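Local coordinates for protein putative glucoamylase (Bacteroides uniformis, PDB 4GL3) that probably hydrolyses glycosidic bonds of glucose-containing saccharides, although its natural substrate is not established, at residues G48-T53 against N106-K111; V73-G78 against Q139-D144; M174-S179 against M186-K191; I211-Y216 against L410-F415; G246-F251 against Y312-P317. All coordinates share one frame; numbering follows the deposited sequence. Where two conformers were deposited one is given.

Contact 1. Residues G48-T53 against N106-K111; sequences GAETAT and NGKTGK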
# COMPACT_ATOMS: atom_id res chain seq x y z
N GLY A 48 11.70 -1.67 17.08
CA GLY A 48 11.47 -2.77 18.05
C GLY A 48 11.98 -4.16 17.59
O GLY A 48 12.29 -4.39 16.41
N ALA A 49 12.11 -5.08 18.52
CA ALA A 49 12.04 -6.49 18.16
C ALA A 49 10.55 -6.93 18.13
O ALA A 49 10.21 -7.97 17.61
CB ALA A 49 12.84 -7.32 19.16
N GLU A 50 9.64 -6.13 18.69
CA GLU A 50 8.28 -6.59 19.00
C GLU A 50 7.18 -6.09 18.08
O GLU A 50 6.06 -6.62 18.14
CB GLU A 50 7.91 -6.11 20.42
CG GLU A 50 8.94 -6.43 21.50
CD GLU A 50 8.93 -7.91 21.86
OE1 GLU A 50 7.91 -8.39 22.40
OE2 GLU A 50 9.93 -8.60 21.62
N THR A 51 7.44 -5.04 17.31
CA THR A 51 6.41 -4.32 16.55
C THR A 51 6.06 -4.93 15.21
O THR A 51 6.94 -5.18 14.40
CB THR A 51 6.86 -2.89 16.28
OG1 THR A 51 7.26 -2.36 17.52
CG2 THR A 51 5.72 -1.99 15.65
N ALA A 52 4.78 -5.21 15.01
CA ALA A 52 4.23 -5.65 13.71
C ALA A 52 3.33 -4.53 13.23
O ALA A 52 2.64 -3.87 14.02
CB ALA A 52 3.45 -6.93 13.87
N THR A 53 3.33 -4.29 11.93
CA THR A 53 2.44 -3.29 11.36
C THR A 53 1.35 -3.93 10.53
O THR A 53 1.60 -4.79 9.69
CB THR A 53 3.24 -2.20 10.64
OG1 THR A 53 2.36 -1.14 10.28
CG2 THR A 53 4.03 -2.78 9.43
N ASN A 106 1.89 -6.17 18.91
CA ASN A 106 3.02 -6.99 19.25
C ASN A 106 2.96 -8.23 18.36
O ASN A 106 1.96 -8.94 18.38
CB ASN A 106 2.99 -7.30 20.72
CG ASN A 106 4.16 -8.11 21.18
OD1 ASN A 106 4.41 -9.22 20.68
ND2 ASN A 106 4.85 -7.62 22.19
N GLY A 107 4.02 -8.49 17.60
CA GLY A 107 4.04 -9.61 16.64
C GLY A 107 4.14 -11.01 17.25
O GLY A 107 4.01 -11.99 16.57
N LYS A 108 4.39 -11.09 18.56
CA LYS A 108 4.34 -12.33 19.30
C LYS A 108 3.02 -12.49 20.08
O LYS A 108 2.45 -13.53 20.04
CB LYS A 108 5.50 -12.45 20.30
CG LYS A 108 6.88 -12.01 19.80
CD LYS A 108 7.93 -12.19 20.92
CE LYS A 108 9.37 -12.13 20.42
NZ LYS A 108 9.64 -10.96 19.53
N THR A 109 2.52 -11.47 20.77
CA THR A 109 1.36 -11.65 21.64
C THR A 109 0.05 -11.16 21.05
O THR A 109 -1.02 -11.47 21.55
CB THR A 109 1.55 -10.86 22.96
OG1 THR A 109 1.58 -9.45 22.64
CG2 THR A 109 2.84 -11.37 23.70
N GLY A 110 0.12 -10.35 20.01
CA GLY A 110 -1.09 -9.81 19.41
C GLY A 110 -1.74 -8.65 20.16
O GLY A 110 -2.84 -8.25 19.81
N LYS A 111 -1.08 -8.10 21.18
CA LYS A 111 -1.61 -6.97 21.92
C LYS A 111 -1.31 -5.65 21.19
O LYS A 111 -0.23 -5.43 20.64
CB LYS A 111 -1.06 -6.99 23.37
CG LYS A 111 -1.33 -8.29 24.13
CD LYS A 111 -2.84 -8.71 24.13
CE LYS A 111 -3.10 -10.04 24.88
NZ LYS A 111 -4.53 -10.50 24.74
O HOH W 1 6.47 -9.88 23.72
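Ala49 brings its carbonyl oxygen to 3.6 Å from NZ of Lys108, whose side chain reaches back across the contact. The same ammonium forms a salt bridge with the next residue: Lys108 NZ stands 3.2 Å from Glu50 OE2, well above the carboxylate plane. A bend at chi2 (-74°) lays the Glu50 carboxylate beside the Asn106 amide, the two planes 74° apart. There Glu50 OE1 accepts a bent bond from Asn106 ND2 (3.2 Å) on its anti side, and a water bridges the same two atoms. Glu50 O takes a nearly straight bond from Gly107 N at 2.8 Å. Thr51 pairs with Asn106 without hydrogen bonds, and Ala52 rests CB on CA of Gly107. Asn106 OD1 accepts from the backbone N of both Lys108 and Thr109; an alanine here would probably leave those amides without their acceptor and Glu50 OE1 without its amide mate. This is an Asx turn shaping the hairpin between strands 104-106 and 112-113, with strand 51-53 pairing alongside in a three-stranded antiparallel sheet.

Contact 2. Residues V73-G78 against Q139-D144; sequences VTREQG and QYFTKD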
# COMPACT_ATOMS: atom_id res chain seq x y z
N VAL A 73 8.91 -19.44 -2.98
CA VAL A 73 8.52 -20.50 -2.02
C VAL A 73 7.53 -21.45 -2.73
O VAL A 73 6.97 -21.09 -3.78
CB VAL A 73 7.85 -19.93 -0.71
CG1 VAL A 73 8.84 -19.12 0.11
CG2 VAL A 73 6.59 -19.12 -1.02
N THR A 74 7.31 -22.64 -2.18
CA THR A 74 6.30 -23.52 -2.74
C THR A 74 4.89 -23.08 -2.28
O THR A 74 4.70 -22.30 -1.32
CB THR A 74 6.49 -25.00 -2.37
OG1 THR A 74 6.18 -25.17 -0.98
CG2 THR A 74 7.92 -25.55 -2.72
N ARG A 75 3.89 -23.56 -3.01
CA ARG A 75 2.53 -23.26 -2.66
C ARG A 75 2.17 -23.80 -1.27
O ARG A 75 1.41 -23.19 -0.56
CB ARG A 75 1.55 -23.85 -3.66
CG ARG A 75 0.21 -23.14 -3.55
CD ARG A 75 -0.89 -24.03 -4.04
NE ARG A 75 -2.22 -23.46 -3.84
CZ ARG A 75 -2.84 -22.63 -4.66
NH1 ARG A 75 -2.27 -22.14 -5.75
NH2 ARG A 75 -4.06 -22.28 -4.36
N GLU A 76 2.68 -24.98 -0.94
CA GLU A 76 2.45 -25.57 0.37
C GLU A 76 3.10 -24.68 1.44
O GLU A 76 2.48 -24.43 2.46
CB GLU A 76 2.97 -27.01 0.45
CG GLU A 76 2.28 -28.00 -0.50
CD GLU A 76 2.48 -27.68 -2.01
OE1 GLU A 76 3.61 -27.29 -2.45
OE2 GLU A 76 1.50 -27.80 -2.78
N GLN A 77 4.31 -24.17 1.18
CA GLN A 77 4.95 -23.28 2.15
C GLN A 77 4.18 -22.01 2.33
O GLN A 77 4.03 -21.52 3.46
CB GLN A 77 6.38 -22.93 1.79
CG GLN A 77 7.37 -24.08 1.87
CD GLN A 77 8.71 -23.68 1.27
OE1 GLN A 77 8.80 -23.16 0.15
NE2 GLN A 77 9.75 -23.87 2.03
N GLY A 78 3.73 -21.44 1.22
CA GLY A 78 3.04 -20.19 1.27
C GLY A 78 1.69 -20.29 1.98
O GLY A 78 1.31 -19.40 2.74
N GLN A 139 -9.23 -15.26 -2.84
CA GLN A 139 -9.45 -15.59 -4.24
C GLN A 139 -8.33 -16.41 -4.83
O GLN A 139 -8.50 -16.97 -5.91
CB GLN A 139 -9.66 -14.31 -5.07
CG GLN A 139 -10.88 -13.52 -4.59
CD GLN A 139 -12.18 -14.30 -4.72
OE1 GLN A 139 -12.71 -14.83 -3.72
NE2 GLN A 139 -12.68 -14.44 -5.95
N TYR A 140 -7.18 -16.50 -4.15
CA TYR A 140 -6.03 -17.28 -4.67
C TYR A 140 -5.98 -18.71 -4.12
O TYR A 140 -5.74 -19.66 -4.87
CB TYR A 140 -4.72 -16.59 -4.28
CG TYR A 140 -3.48 -17.32 -4.79
CD1 TYR A 140 -3.11 -17.27 -6.14
CD2 TYR A 140 -2.67 -18.05 -3.92
CE1 TYR A 140 -1.97 -17.91 -6.60
CE2 TYR A 140 -1.54 -18.71 -4.37
CZ TYR A 140 -1.20 -18.62 -5.71
OH TYR A 140 -0.11 -19.28 -6.14
N PHE A 141 -6.16 -18.86 -2.80
CA PHE A 141 -6.08 -20.18 -2.13
C PHE A 141 -7.37 -20.99 -2.23
O PHE A 141 -8.06 -21.20 -1.23
CB PHE A 141 -5.67 -20.01 -0.66
CG PHE A 141 -4.28 -19.49 -0.50
CD1 PHE A 141 -3.20 -20.31 -0.69
CD2 PHE A 141 -4.06 -18.17 -0.23
CE1 PHE A 141 -1.91 -19.83 -0.59
CE2 PHE A 141 -2.79 -17.67 -0.10
CZ PHE A 141 -1.71 -18.52 -0.26
N THR A 142 -7.64 -21.47 -3.45
CA THR A 142 -8.92 -22.06 -3.83
C THR A 142 -8.92 -23.58 -3.83
O THR A 142 -9.91 -24.18 -4.19
CB THR A 142 -9.33 -21.58 -5.24
OG1 THR A 142 -8.30 -21.95 -6.15
CG2 THR A 142 -9.45 -20.09 -5.32
N LYS A 143 -7.83 -24.23 -3.43
CA LYS A 143 -7.77 -25.70 -3.43
C LYS A 143 -8.69 -26.29 -2.37
O LYS A 143 -8.86 -25.71 -1.30
CB LYS A 143 -6.35 -26.19 -3.14
CG LYS A 143 -5.31 -25.72 -4.13
CD LYS A 143 -4.08 -26.58 -4.03
CE LYS A 143 -3.27 -26.52 -5.30
NZ LYS A 143 -2.28 -27.61 -5.25
N ASP A 144 -9.26 -27.44 -2.64
CA ASP A 144 -10.06 -28.14 -1.66
C ASP A 144 -9.10 -29.01 -0.83
O ASP A 144 -8.92 -30.18 -1.11
CB ASP A 144 -11.11 -29.02 -2.38
CG ASP A 144 -11.98 -29.81 -1.41
OD1 ASP A 144 -12.04 -29.47 -0.21
OD2 ASP A 144 -12.59 -30.80 -1.86
O HOH W 2 0.51 -22.54 -6.96
O HOH W 3 -3.92 -20.22 -7.27
O HOH W 4 -1.03 -27.30 -2.85
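Arg75 slides its extended side chain past Tyr140, and its guanidinium forms the dense part of the contact. CE2 of Tyr140 lies over one face of that group, the ring and guanidinium planes only 23° apart, and Arg75 NH1 comes to 3.7 Å from Tyr140 CZ. With CG anti to the backbone N (chi1 -161°), the Arg75 chain runs straight out from its helix to the far backbone, where NH2 of Arg75 donates to O of Tyr140 at 3.2 Å in a bent bond tilted from both planes. NE of Arg75 forms a salt bridge with Glu148 of helix 146-161, while the Tyr140 hydroxyl bonds to Glu69. Deeper in, the buried Phe141 ring brings CZ to 4.3 Å from Gly78 O.

The solvent side is looser. Two waters meet Arg75 NH1 at the guanidinium edge, one continuing to Tyr140 O and the other, weakly, to Tyr140 OH. Lys143 crosses the second guanidinium face, but it was modelled in two conformers and its place is provisional; in the one given, a water links its NZ to Glu76 OE2. The contact joins two helix ends: the capping box of Thr74 and Gln77 starts helix 75-90, and an inverse gamma turn centred on Phe141 follows helix 124-140, in a helix-rich chain consistent with the (alpha/alpha)6 barrel of the six-hairpin glycosidase clan.

Contact 3. Residues M174-S179 against M186-K191; sequences MYWHWS and MNHQIK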
# COMPACT_ATOMS: atom_id res chain seq x y z
N MSE A 174 -16.32 8.84 6.64
CA MSE A 174 -15.71 7.78 7.49
C MSE A 174 -14.56 8.37 8.28
O MSE A 174 -13.91 9.31 7.80
CB MSE A 174 -15.21 6.57 6.66
CG MSE A 174 -16.33 5.86 5.92
SE MSE A 174 -15.65 4.50 4.71
CE MSE A 174 -15.52 3.05 6.02
N TYR A 175 -14.39 7.87 9.51
CA TYR A 175 -13.37 8.29 10.43
C TYR A 175 -12.28 7.22 10.48
O TYR A 175 -12.56 6.02 10.41
CB TYR A 175 -13.97 8.55 11.85
CG TYR A 175 -14.78 9.82 11.87
CD1 TYR A 175 -16.12 9.83 11.42
CD2 TYR A 175 -14.20 11.03 12.27
CE1 TYR A 175 -16.86 11.00 11.40
CE2 TYR A 175 -14.92 12.22 12.22
CZ TYR A 175 -16.25 12.21 11.79
OH TYR A 175 -16.96 13.38 11.73
N TRP A 176 -11.05 7.70 10.64
CA TRP A 176 -9.81 6.92 10.55
C TRP A 176 -9.64 5.98 11.77
O TRP A 176 -9.20 4.86 11.58
CB TRP A 176 -8.61 7.86 10.39
CG TRP A 176 -7.29 7.28 9.93
CD1 TRP A 176 -6.58 6.22 10.47
CD2 TRP A 176 -6.51 7.77 8.85
NE1 TRP A 176 -5.42 6.03 9.78
CE2 TRP A 176 -5.35 6.95 8.77
CE3 TRP A 176 -6.66 8.81 7.96
CZ2 TRP A 176 -4.37 7.13 7.79
CZ3 TRP A 176 -5.67 9.02 6.98
CH2 TRP A 176 -4.54 8.18 6.91
N HIS A 177 -10.01 6.43 12.97
CA HIS A 177 -9.69 5.76 14.21
C HIS A 177 -10.94 5.65 15.10
O HIS A 177 -11.94 6.40 14.97
CB HIS A 177 -8.65 6.51 15.03
CG HIS A 177 -7.51 7.08 14.25
ND1 HIS A 177 -7.56 8.33 13.67
CD2 HIS A 177 -6.24 6.62 14.06
CE1 HIS A 177 -6.38 8.59 13.12
NE2 HIS A 177 -5.57 7.56 13.33
N TRP A 178 -10.86 4.69 16.02
CA TRP A 178 -11.73 4.62 17.21
C TRP A 178 -10.99 3.90 18.32
O TRP A 178 -10.24 2.93 18.08
CB TRP A 178 -13.05 3.90 16.95
CG TRP A 178 -13.89 3.83 18.16
CD1 TRP A 178 -14.75 4.80 18.60
CD2 TRP A 178 -13.96 2.76 19.14
NE1 TRP A 178 -15.32 4.41 19.77
CE2 TRP A 178 -14.88 3.16 20.11
CE3 TRP A 178 -13.35 1.52 19.26
CZ2 TRP A 178 -15.21 2.35 21.25
CZ3 TRP A 178 -13.66 0.71 20.39
CH2 TRP A 178 -14.57 1.16 21.38
N SER A 179 -11.20 4.38 19.55
CA SER A 179 -10.52 3.87 20.72
C SER A 179 -11.45 3.59 21.89
O SER A 179 -12.36 4.35 22.16
CB SER A 179 -9.48 4.90 21.19
OG SER A 179 -8.98 4.55 22.47
N MSE A 186 -9.58 11.26 18.15
CA MSE A 186 -8.63 11.46 17.04
C MSE A 186 -9.35 12.31 15.96
O MSE A 186 -8.74 13.13 15.28
CB MSE A 186 -8.11 10.12 16.46
CG MSE A 186 -7.03 9.35 17.30
SE MSE A 186 -5.41 10.40 17.64
CE MSE A 186 -4.67 10.13 15.77
N ASN A 187 -10.64 12.09 15.81
CA ASN A 187 -11.49 12.98 15.01
C ASN A 187 -10.88 13.30 13.63
O ASN A 187 -10.85 14.46 13.22
CB ASN A 187 -11.77 14.30 15.79
CG ASN A 187 -12.86 15.12 15.13
OD1 ASN A 187 -13.74 14.55 14.50
ND2 ASN A 187 -12.80 16.42 15.23
N HIS A 188 -10.47 12.26 12.88
CA HIS A 188 -9.76 12.44 11.60
C HIS A 188 -10.68 11.88 10.48
O HIS A 188 -10.78 10.69 10.29
CB HIS A 188 -8.43 11.70 11.70
CG HIS A 188 -7.46 11.98 10.59
ND1 HIS A 188 -7.85 12.27 9.30
CD2 HIS A 188 -6.11 11.91 10.56
CE1 HIS A 188 -6.78 12.43 8.54
NE2 HIS A 188 -5.72 12.21 9.28
N GLN A 189 -11.39 12.77 9.79
CA GLN A 189 -12.23 12.38 8.67
C GLN A 189 -11.35 11.92 7.49
O GLN A 189 -10.30 12.53 7.22
CB GLN A 189 -13.08 13.55 8.24
CG GLN A 189 -14.16 14.00 9.21
CD GLN A 189 -14.94 15.22 8.69
OE1 GLN A 189 -15.06 15.43 7.50
NE2 GLN A 189 -15.42 16.04 9.59
N ILE A 190 -11.74 10.84 6.83
CA ILE A 190 -10.96 10.36 5.68
C ILE A 190 -11.51 11.09 4.45
O ILE A 190 -12.61 10.79 3.96
CB ILE A 190 -11.09 8.83 5.52
CG1 ILE A 190 -10.64 8.12 6.82
CG2 ILE A 190 -10.28 8.31 4.28
CD1 ILE A 190 -10.83 6.61 6.82
N LYS A 191 -10.73 12.04 3.98
CA LYS A 191 -11.14 12.93 2.89
C LYS A 191 -10.20 12.70 1.71
O LYS A 191 -9.02 12.46 1.91
CB LYS A 191 -11.00 14.40 3.31
CG LYS A 191 -11.82 14.81 4.50
CD LYS A 191 -13.34 14.72 4.32
CE LYS A 191 -13.95 15.87 3.57
NZ LYS A 191 -15.44 15.74 3.39
O HOH W 5 -11.61 8.88 15.92
O HOH W 6 -10.15 9.46 13.61
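Tyr175 runs beside the side chains of Asn187 and Gln189 and the backbone of His188. Its CB sits 4.1 Å from the carbonyl oxygen of His188; with CG beside the backbone N (chi1 -73°), the ring then runs along the opposing chain. CD2 passes the backbone N and O of His188; CE2 comes 3.5 Å from Asn187 OD1 and, with CZ, packs on the CG methylene of Gln189. At the tip, OH lies 3.7 Å from Gln189 NE2, while its hydrogen bond goes to Gln171. An alanine in this position would probably leave Gln171 without that hydroxyl and open a gap beside Gln189. Two backbone bonds flank the ring's root: Ile190 N to Met174 O (2.8 Å) and Trp176 N to His188 O (3.0 Å). Farther on, CE of selenomethionine Met186 makes a CH-pi contact over the His177 ring. NE2 of His177 hydrogen-bonds a glycerol and a Tris molecule lies near Trp176, both probably from the crystallisation liquor; the surface can thus take up small polyols, which may hint at a sugar-binding pocket.

Contact 4. Residues I211-Y216 against L410-F415; sequences IAESVY and LRRLGF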
# COMPACT_ATOMS: atom_id res chain seq x y z
N ILE A 211 -21.51 0.87 4.12
CA ILE A 211 -21.80 2.31 4.13
C ILE A 211 -22.86 2.68 3.10
O ILE A 211 -23.02 2.02 2.08
CB ILE A 211 -20.52 3.16 3.94
CG1 ILE A 211 -19.91 2.88 2.53
CG2 ILE A 211 -19.50 2.89 5.05
CD1 ILE A 211 -18.87 3.88 2.10
N ALA A 212 -23.60 3.75 3.38
CA ALA A 212 -24.48 4.36 2.39
C ALA A 212 -23.62 5.01 1.27
O ALA A 212 -22.48 5.39 1.49
CB ALA A 212 -25.41 5.41 3.07
N GLU A 213 -24.17 5.12 0.08
CA GLU A 213 -23.47 5.74 -1.05
C GLU A 213 -23.09 7.16 -0.76
O GLU A 213 -22.02 7.62 -1.17
CB GLU A 213 -24.35 5.70 -2.32
CG GLU A 213 -24.58 4.28 -2.82
CD GLU A 213 -25.74 4.19 -3.79
OE1 GLU A 213 -25.92 5.18 -4.56
OE2 GLU A 213 -26.45 3.16 -3.76
N SER A 214 -23.98 7.87 -0.06
CA SER A 214 -23.75 9.26 0.27
C SER A 214 -22.48 9.48 1.15
O SER A 214 -21.89 10.58 1.16
CB SER A 214 -25.00 9.83 0.94
OG SER A 214 -25.15 9.15 2.21
N VAL A 215 -22.04 8.44 1.86
CA VAL A 215 -20.81 8.47 2.64
C VAL A 215 -19.62 8.69 1.69
O VAL A 215 -18.70 9.47 2.00
CB VAL A 215 -20.66 7.19 3.53
CG1 VAL A 215 -19.27 7.02 4.15
CG2 VAL A 215 -21.76 7.13 4.61
N TYR A 216 -19.64 8.01 0.55
CA TYR A 216 -18.60 8.19 -0.46
C TYR A 216 -18.72 9.58 -1.13
O TYR A 216 -17.76 10.35 -1.17
CB TYR A 216 -18.70 7.11 -1.54
CG TYR A 216 -17.65 7.13 -2.61
CD1 TYR A 216 -16.33 6.94 -2.30
CD2 TYR A 216 -17.99 7.32 -3.94
CE1 TYR A 216 -15.37 6.92 -3.27
CE2 TYR A 216 -17.04 7.33 -4.92
CZ TYR A 216 -15.72 7.12 -4.58
OH TYR A 216 -14.75 7.11 -5.57
N LEU A 410 -18.08 -1.65 -5.95
CA LEU A 410 -17.72 -0.73 -7.03
C LEU A 410 -18.96 -0.32 -7.80
O LEU A 410 -19.10 0.84 -8.13
CB LEU A 410 -16.69 -1.36 -7.96
CG LEU A 410 -15.27 -1.54 -7.43
CD1 LEU A 410 -14.44 -2.39 -8.40
CD2 LEU A 410 -14.60 -0.18 -7.19
N ARG A 411 -19.86 -1.26 -8.09
CA ARG A 411 -21.10 -0.91 -8.77
C ARG A 411 -21.96 0.04 -7.94
O ARG A 411 -22.48 1.00 -8.48
CB ARG A 411 -21.94 -2.14 -9.11
CG ARG A 411 -21.46 -2.87 -10.33
CD ARG A 411 -22.59 -3.66 -10.98
NE ARG A 411 -22.04 -4.79 -11.70
CZ ARG A 411 -21.68 -4.75 -12.97
NH1 ARG A 411 -21.83 -3.63 -13.68
NH2 ARG A 411 -21.17 -5.84 -13.53
N ARG A 412 -22.09 -0.21 -6.63
CA ARG A 412 -22.88 0.67 -5.76
C ARG A 412 -22.37 2.11 -5.84
O ARG A 412 -23.16 3.03 -5.83
CB ARG A 412 -22.82 0.22 -4.27
CG ARG A 412 -23.61 -1.02 -3.99
CD ARG A 412 -23.62 -1.34 -2.51
NE ARG A 412 -24.43 -0.37 -1.78
CZ ARG A 412 -24.06 0.29 -0.69
NH1 ARG A 412 -22.89 0.09 -0.13
NH2 ARG A 412 -24.88 1.17 -0.16
N LEU A 413 -21.04 2.29 -5.93
CA LEU A 413 -20.45 3.60 -5.95
C LEU A 413 -20.41 4.22 -7.35
O LEU A 413 -19.95 5.32 -7.49
CB LEU A 413 -19.06 3.59 -5.33
CG LEU A 413 -19.01 3.25 -3.85
CD1 LEU A 413 -17.57 3.32 -3.34
CD2 LEU A 413 -19.98 4.12 -3.05
N GLY A 414 -20.95 3.54 -8.37
CA GLY A 414 -21.07 4.10 -9.68
C GLY A 414 -19.86 3.85 -10.57
O GLY A 414 -19.72 4.49 -11.59
N PHE A 415 -18.99 2.93 -10.22
CA PHE A 415 -17.79 2.72 -11.07
C PHE A 415 -18.11 1.91 -12.32
O PHE A 415 -19.02 1.10 -12.29
CB PHE A 415 -16.71 1.94 -10.36
CG PHE A 415 -15.93 2.73 -9.37
CD1 PHE A 415 -16.44 2.98 -8.11
CD2 PHE A 415 -14.71 3.25 -9.71
CE1 PHE A 415 -15.70 3.69 -7.18
CE2 PHE A 415 -13.98 3.97 -8.81
CZ PHE A 415 -14.47 4.19 -7.53
O HOH W 7 -23.10 5.79 -6.10
O HOH W 8 -27.30 1.87 -1.73
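Helix 404-412 ends in a Schellman motif at Gly414, and its last turn, with Arg412 and Leu413, meets the start of helix 213-220. Arg412 bends at chi3 (70°) and grips a single backbone oxygen end-on: NH1 of Arg412 lies 2.9 Å and NH2 3.0 Å from O of Ile211, which sits in the guanidinium plane. NH1 also bonds to Ala204 O, tying in helix 197-205. Glu213 approaches without forming a salt bridge, its OE2 staying 4.4 Å from Arg412 NH2 and well out of the guanidinium plane. Water mediates instead: one molecule joins that carboxylate oxygen to NH2, and another joins Glu213 OE1 to the Arg412 carbonyl. On the buried side, Leu413 lies over Tyr216. Its CD1 makes a CH-pi contact over the ring face, 3.9 Å from the centroid, and its CD2 packs 3.6 Å from Tyr216 CB. The Tyr216 hydroxyl, hydrogen-bonded to Asp266 and His197, comes 3.5 Å from CZ of Phe415, whose side chain crosses that of the tyrosine at about a right angle.

Contact 5. Residues G246-F251 against Y312-P317; sequences GGPLFF and YSAHSP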
# COMPACT_ATOMS: atom_id res chain seq x y z
N GLY A 246 -0.22 16.71 -6.34
CA GLY A 246 -0.77 15.34 -6.14
C GLY A 246 -0.40 14.71 -4.81
O GLY A 246 -1.11 13.84 -4.30
N GLY A 247 0.71 15.17 -4.22
CA GLY A 247 1.17 14.64 -2.96
C GLY A 247 2.31 13.64 -3.13
O GLY A 247 2.83 13.43 -4.23
N PRO A 248 2.73 13.04 -2.03
CA PRO A 248 3.66 11.91 -2.07
C PRO A 248 3.17 10.80 -3.02
O PRO A 248 1.94 10.48 -3.07
CB PRO A 248 3.68 11.40 -0.63
CG PRO A 248 2.96 12.43 0.20
CD PRO A 248 2.09 13.24 -0.71
N LEU A 249 4.10 10.21 -3.78
CA LEU A 249 3.72 9.28 -4.87
C LEU A 249 3.06 8.00 -4.37
O LEU A 249 2.34 7.35 -5.13
CB LEU A 249 4.88 9.02 -5.86
CG LEU A 249 4.52 8.44 -7.24
CD1 LEU A 249 3.38 9.19 -7.97
CD2 LEU A 249 5.77 8.39 -8.10
N PHE A 250 3.25 7.64 -3.08
CA PHE A 250 2.60 6.42 -2.58
C PHE A 250 1.06 6.48 -2.61
O PHE A 250 0.41 5.44 -2.47
CB PHE A 250 3.09 6.00 -1.18
CG PHE A 250 2.39 6.72 -0.02
CD1 PHE A 250 2.83 7.98 0.40
CD2 PHE A 250 1.30 6.15 0.63
CE1 PHE A 250 2.22 8.64 1.49
CE2 PHE A 250 0.70 6.80 1.73
CZ PHE A 250 1.14 8.05 2.13
N PHE A 251 0.47 7.67 -2.75
CA PHE A 251 -0.96 7.76 -2.95
C PHE A 251 -1.43 6.94 -4.19
O PHE A 251 -2.58 6.51 -4.22
CB PHE A 251 -1.42 9.22 -3.13
CG PHE A 251 -1.31 10.12 -1.89
CD1 PHE A 251 -0.89 9.65 -0.65
CD2 PHE A 251 -1.65 11.48 -2.00
CE1 PHE A 251 -0.83 10.50 0.45
CE2 PHE A 251 -1.58 12.33 -0.92
CZ PHE A 251 -1.21 11.82 0.32
N TYR A 312 12.02 11.35 9.43
CA TYR A 312 10.95 10.87 8.56
C TYR A 312 10.12 12.05 8.13
O TYR A 312 9.89 12.95 8.91
CB TYR A 312 10.12 9.81 9.27
CG TYR A 312 9.06 9.14 8.43
CD1 TYR A 312 7.80 9.72 8.25
CD2 TYR A 312 9.29 7.89 7.85
CE1 TYR A 312 6.85 9.10 7.47
CE2 TYR A 312 8.35 7.26 7.07
CZ TYR A 312 7.12 7.86 6.88
OH TYR A 312 6.16 7.20 6.11
N SER A 313 9.72 12.09 6.87
CA SER A 313 8.82 13.13 6.38
C SER A 313 8.08 12.70 5.11
O SER A 313 8.56 11.83 4.38
CB SER A 313 9.60 14.42 6.13
OG SER A 313 8.70 15.50 5.98
N ALA A 314 6.91 13.30 4.87
CA ALA A 314 6.05 12.98 3.72
C ALA A 314 6.53 13.78 2.49
O ALA A 314 5.92 14.78 2.04
CB ALA A 314 4.57 13.23 4.06
N HIS A 315 7.66 13.34 1.94
CA HIS A 315 8.33 14.10 0.85
C HIS A 315 7.40 14.15 -0.37
O HIS A 315 6.67 13.19 -0.66
CB HIS A 315 9.67 13.51 0.43
CG HIS A 315 10.57 13.17 1.57
ND1 HIS A 315 10.77 11.87 2.00
CD2 HIS A 315 11.30 13.96 2.40
CE1 HIS A 315 11.59 11.88 3.04
NE2 HIS A 315 11.93 13.14 3.30
N SER A 316 7.46 15.27 -1.09
CA SER A 316 6.68 15.43 -2.30
C SER A 316 7.17 16.70 -3.00
O SER A 316 8.04 17.44 -2.47
CB SER A 316 5.16 15.57 -1.96
OG SER A 316 4.89 16.89 -1.52
N PRO A 317 6.61 17.00 -4.18
CA PRO A 317 7.03 18.27 -4.79
C PRO A 317 6.71 19.54 -3.97
O PRO A 317 7.27 20.58 -4.26
CB PRO A 317 6.27 18.29 -6.11
CG PRO A 317 6.07 16.84 -6.44
CD PRO A 317 5.86 16.15 -5.13
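Pro248 and Ser316 bring the two chains together mainly by van der Waals packing. CB of Ser316 fits against the peptide link ahead of the proline, 3.5 Å from Pro248 N and 3.6 Å from the carbonyl carbon of Gly247. The ring atom CD of Pro248 touches the same methylene. At the other end Pro317 brings CD loosely toward the Gly247 oxygen, at 4.2 Å. The apolar pair is Pro248 CG with CB of Ala314, 4.3 Å apart.

Polar contact between the segments is slight, and they share no direct hydrogen bond. The oxygen of His315 comes 3.5 Å from Pro248 CB and forms a long, bent CA-H...O contact with Pro248 CA. The polar side-chain ends look elsewhere: with chi1 at 79°, Ser316 OG sits between its own N and carbonyl carbon and bonds to Gly318 N, while His315 ND1 bonds to Thr304 O.

The backbone is also unusual here: Gly247 has a positive phi, and a side chain on it would run into the Phe251 ring of its own segment, over one face of which Pro248 CD already lies. An inverse gamma turn at Ala314 bends the opposing chain.

Around this buried junction, helix 271-288 receives Leu249, touches Pro317 through Tyr285 and supplies His278 to bond Gly247 O, while strand 305-306 pairs with 313-314 and offers Ala305 to Phe250.

How the contacts relate
From the N terminus, contact 1 closes a loop holding helices 54-69 and 75-90. Contact 2 opens inside that loop and closes beyond it, so the two cross; it ties the start of helix 75-90 to the end of helix 124-140, its centre about 26 Å from that of contact 1. Contact 3 follows in series as a short local closure before helix 197-205. Contact 4 then spans nearly half the chain, bringing helix 213-220 to the C-terminal helix 404-412, and contact 5 nests within its loop, joining the 246-251 loop to strand 313-314. Contacts 3 and 4 touch directly through Met174, which packs on Val215 and Ile211.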